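Local coordinates for possible transcriptional regulatory arsR-family protein (Mycobacterium bovis, PDB 3GW2) that probably binds DNA as an ArsR-family transcriptional regulator and takes part in a regulatory network that coordinates tolerance to the antitubercular drug bedaquiline, at residues Q36-E42 / R76-I81. Residues are numbered along the deposited sequence; the frame is centred on the assembly and turned at random. Where two conformers were deposited one is given.
Sequences QGERAVE and RQYYRI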
loop_
_atom_site.group_PDB
_atom_site.type_symbol
_atom_site.label_atom_id
_atom_site.label_comp_id
_atom_site.label_asym_id
_atom_site.label_seq_id
_atom_site.Cartn_x
_atom_site.Cartn_y
_atom_site.Cartn_z
ATOM N N GLN A 36 -12.622 -1.677 14.688
ATOM C CA GLN A 36 -13.728 -1.006 14.002
ATOM C C GLN A 36 -14.527 -0.044 14.927
ATOM O O GLN A 36 -14.646 -0.239 16.151
ATOM C CB GLN A 36 -14.618 -2.028 13.282
ATOM C CG GLN A 36 -15.694 -1.447 12.348
ATOM C CD GLN A 36 -15.198 -1.059 10.959
ATOM O OE1 GLN A 36 -14.408 -1.777 10.326
ATOM N NE2 GLN A 36 -15.697 0.070 10.460
ATOM N N GLY A 37 -15.071 0.994 14.302
ATOM C CA GLY A 37 -15.934 1.953 14.952
ATOM C C GLY A 37 -15.509 3.329 14.493
ATOM O O GLY A 37 -14.377 3.747 14.742
ATOM N N GLU A 38 -16.420 4.015 13.809
ATOM C CA GLU A 38 -16.214 5.385 13.363
ATOM C C GLU A 38 -15.884 6.330 14.528
ATOM O O GLU A 38 -16.398 6.164 15.631
ATOM C CB GLU A 38 -17.451 5.838 12.587
ATOM C CG GLU A 38 -17.841 7.282 12.745
ATOM C CD GLU A 38 -19.233 7.564 12.224
ATOM O OE1 GLU A 38 -20.143 7.793 13.044
ATOM O OE2 GLU A 38 -19.418 7.575 10.996
ATOM N N ARG A 39 -14.998 7.299 14.293
ATOM C CA ARG A 39 -14.673 8.285 15.336
ATOM C C ARG A 39 -14.556 9.691 14.758
ATOM O O ARG A 39 -14.293 9.856 13.566
ATOM C CB ARG A 39 -13.411 7.867 16.130
ATOM C CG ARG A 39 -13.447 6.377 16.596
ATOM C CD ARG A 39 -12.964 6.086 18.028
ATOM N NE ARG A 39 -13.392 7.072 19.021
ATOM C CZ ARG A 39 -12.972 7.097 20.289
ATOM N NH1 ARG A 39 -12.111 6.191 20.728
ATOM N NH2 ARG A 39 -13.411 8.029 21.124
ATOM N N ALA A 40 -14.790 10.696 15.603
ATOM C CA ALA A 40 -14.626 12.103 15.229
ATOM C C ALA A 40 -13.145 12.447 15.096
ATOM O O ALA A 40 -12.311 11.850 15.759
ATOM C CB ALA A 40 -15.298 13.032 16.263
ATOM N N VAL A 41 -12.833 13.424 14.248
ATOM C CA VAL A 41 -11.460 13.904 14.046
ATOM C C VAL A 41 -10.775 14.242 15.386
ATOM O O VAL A 41 -9.617 13.848 15.623
ATOM C CB VAL A 41 -11.444 15.162 13.129
ATOM C CG1 VAL A 41 -10.026 15.707 12.949
ATOM C CG2 VAL A 41 -12.072 14.837 11.782
ATOM N N GLU A 42 -11.499 14.980 16.239
ATOM C CA GLU A 42 -10.991 15.415 17.545
ATOM C C GLU A 42 -10.528 14.203 18.350
ATOM O O GLU A 42 -9.420 14.185 18.910
ATOM C CB GLU A 42 -12.095 16.161 18.321
ATOM C CG GLU A 42 -11.635 17.449 18.978
ATOM C CD GLU A 42 -12.575 17.931 20.100
ATOM O OE1 GLU A 42 -13.820 17.972 19.892
ATOM O OE2 GLU A 42 -12.060 18.267 21.199
ATOM N N ARG A 76 -18.587 18.915 13.720
ATOM C CA ARG A 76 -17.697 17.749 13.777
ATOM C C ARG A 76 -17.685 16.994 12.467
ATOM O O ARG A 76 -18.599 17.133 11.653
ATOM C CB ARG A 76 -18.125 16.800 14.895
ATOM C CG ARG A 76 -18.421 17.515 16.191
ATOM C CD ARG A 76 -18.124 16.667 17.408
ATOM N NE ARG A 76 -17.953 17.520 18.584
ATOM C CZ ARG A 76 -16.834 18.187 18.864
ATOM N NH1 ARG A 76 -15.774 18.096 18.058
ATOM N NH2 ARG A 76 -16.769 18.950 19.951
ATOM N N GLN A 77 -16.640 16.191 12.283
ATOM C CA GLN A 77 -16.493 15.329 11.135
ATOM C C GLN A 77 -16.160 13.925 11.658
ATOM O O GLN A 77 -15.280 13.757 12.517
ATOM C CB GLN A 77 -15.350 15.856 10.276
ATOM C CG GLN A 77 -15.645 15.978 8.802
ATOM C CD GLN A 77 -14.413 16.355 8.000
ATOM O OE1 GLN A 77 -13.354 16.660 8.561
ATOM N NE2 GLN A 77 -14.539 16.323 6.681
ATOM N N TYR A 78 -16.871 12.925 11.162
ATOM C CA TYR A 78 -16.677 11.543 11.588
ATOM C C TYR A 78 -16.097 10.722 10.443
ATOM O O TYR A 78 -16.606 10.749 9.321
ATOM C CB TYR A 78 -17.997 10.929 12.082
ATOM C CG TYR A 78 -18.543 11.597 13.325
ATOM C CD1 TYR A 78 -18.262 11.090 14.594
ATOM C CD2 TYR A 78 -19.336 12.746 13.235
ATOM C CE1 TYR A 78 -18.759 11.712 15.750
ATOM C CE2 TYR A 78 -19.836 13.376 14.383
ATOM C CZ TYR A 78 -19.537 12.856 15.636
ATOM O OH TYR A 78 -20.027 13.476 16.771
ATOM N N TYR A 79 -15.031 9.992 10.735
ATOM C CA TYR A 79 -14.364 9.159 9.732
ATOM C C TYR A 79 -14.534 7.693 10.079
ATOM O O TYR A 79 -14.556 7.333 11.260
ATOM C CB TYR A 79 -12.865 9.472 9.682
ATOM C CG TYR A 79 -12.500 10.662 8.834
ATOM C CD1 TYR A 79 -12.048 10.483 7.528
ATOM C CD2 TYR A 79 -12.616 11.965 9.328
ATOM C CE1 TYR A 79 -11.702 11.565 6.724
ATOM C CE2 TYR A 79 -12.263 13.068 8.533
ATOM C CZ TYR A 79 -11.807 12.848 7.230
ATOM O OH TYR A 79 -11.446 13.899 6.422
ATOM N N ARG A 80 -14.651 6.858 9.057
ATOM C CA ARG A 80 -14.633 5.424 9.247
ATOM C C ARG A 80 -13.960 4.715 8.094
ATOM O O ARG A 80 -13.858 5.230 6.985
ATOM C CB ARG A 80 -16.037 4.842 9.441
ATOM C CG ARG A 80 -17.163 5.549 8.727
ATOM C CD ARG A 80 -17.113 5.463 7.233
ATOM N NE ARG A 80 -18.415 5.142 6.622
ATOM C CZ ARG A 80 -19.377 6.019 6.338
ATOM N NH1 ARG A 80 -19.263 7.308 6.641
ATOM N NH2 ARG A 80 -20.487 5.593 5.759
ATOM N N ILE A 81 -13.521 3.506 8.395
ATOM C CA ILE A 81 -13.007 2.569 7.402
ATOM C C ILE A 81 -14.057 2.384 6.312
ATOM O O ILE A 81 -15.216 2.139 6.609
ATOM C CB ILE A 81 -12.590 1.259 8.103
ATOM C CG1 ILE A 81 -11.227 1.511 8.774
ATOM C CG2 ILE A 81 -12.586 0.035 7.121
ATOM C CD1 ILE A 81 -10.760 0.402 9.654
HETATM O O HOH W 1 -14.571 2.358 11.246
HETATM O O HOH W 2 -14.403 16.450 15.393
#
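R39 and Y79 form an antiparallel hydrogen-bonded pair. R39 N donates to Y79 O at 3.1 Å, and Y79 N returns a straighter bond to R39 O at 2.9 Å (N-H...O 169°). A third bond runs from V41 N to Q77 O at 3.0 Å, where A40, at the N-cap position, leads into helix 41-48. A40 and Y78 are the neighbouring non-hydrogen-bonded pair. The CB of A40 meets CE1 of the Y78 ring at 3.7 Å. On the Y79 side of the sheet, CG2 of V41 comes to the ring edge at CE2, 3.7 Å away. With chi1 at 178°, this CG2 stands beside the backbone N of V41, anti to the carbonyl carbon. CG and CD of E38 pass over CB of Y78, CD at 3.6 Å, and OE1 of E38 goes on to a salt bridge with R71 of strand 68-73. At the R76 end, OE1 of E42 makes a salt bridge with NH1 of R76 at 2.7 Å. Carboxylate and guanidinium planes are 28° apart, and the hydrogen bond within the bridge is weak. At the I81 end a water links I81 N, at 3.2 Å, weakly to G37 N. L59 of helix 52-64 packs on both V41 and Y79. Strand 39-40 pairs with strand 76-81 of the hairpin 68-73/76-81. This completes a three-stranded antiparallel sheet characteristic of the winged helix-turn-helix fold of ArsR regulators, and leads into the probable DNA-binding helix-turn-helix, residues 41-64.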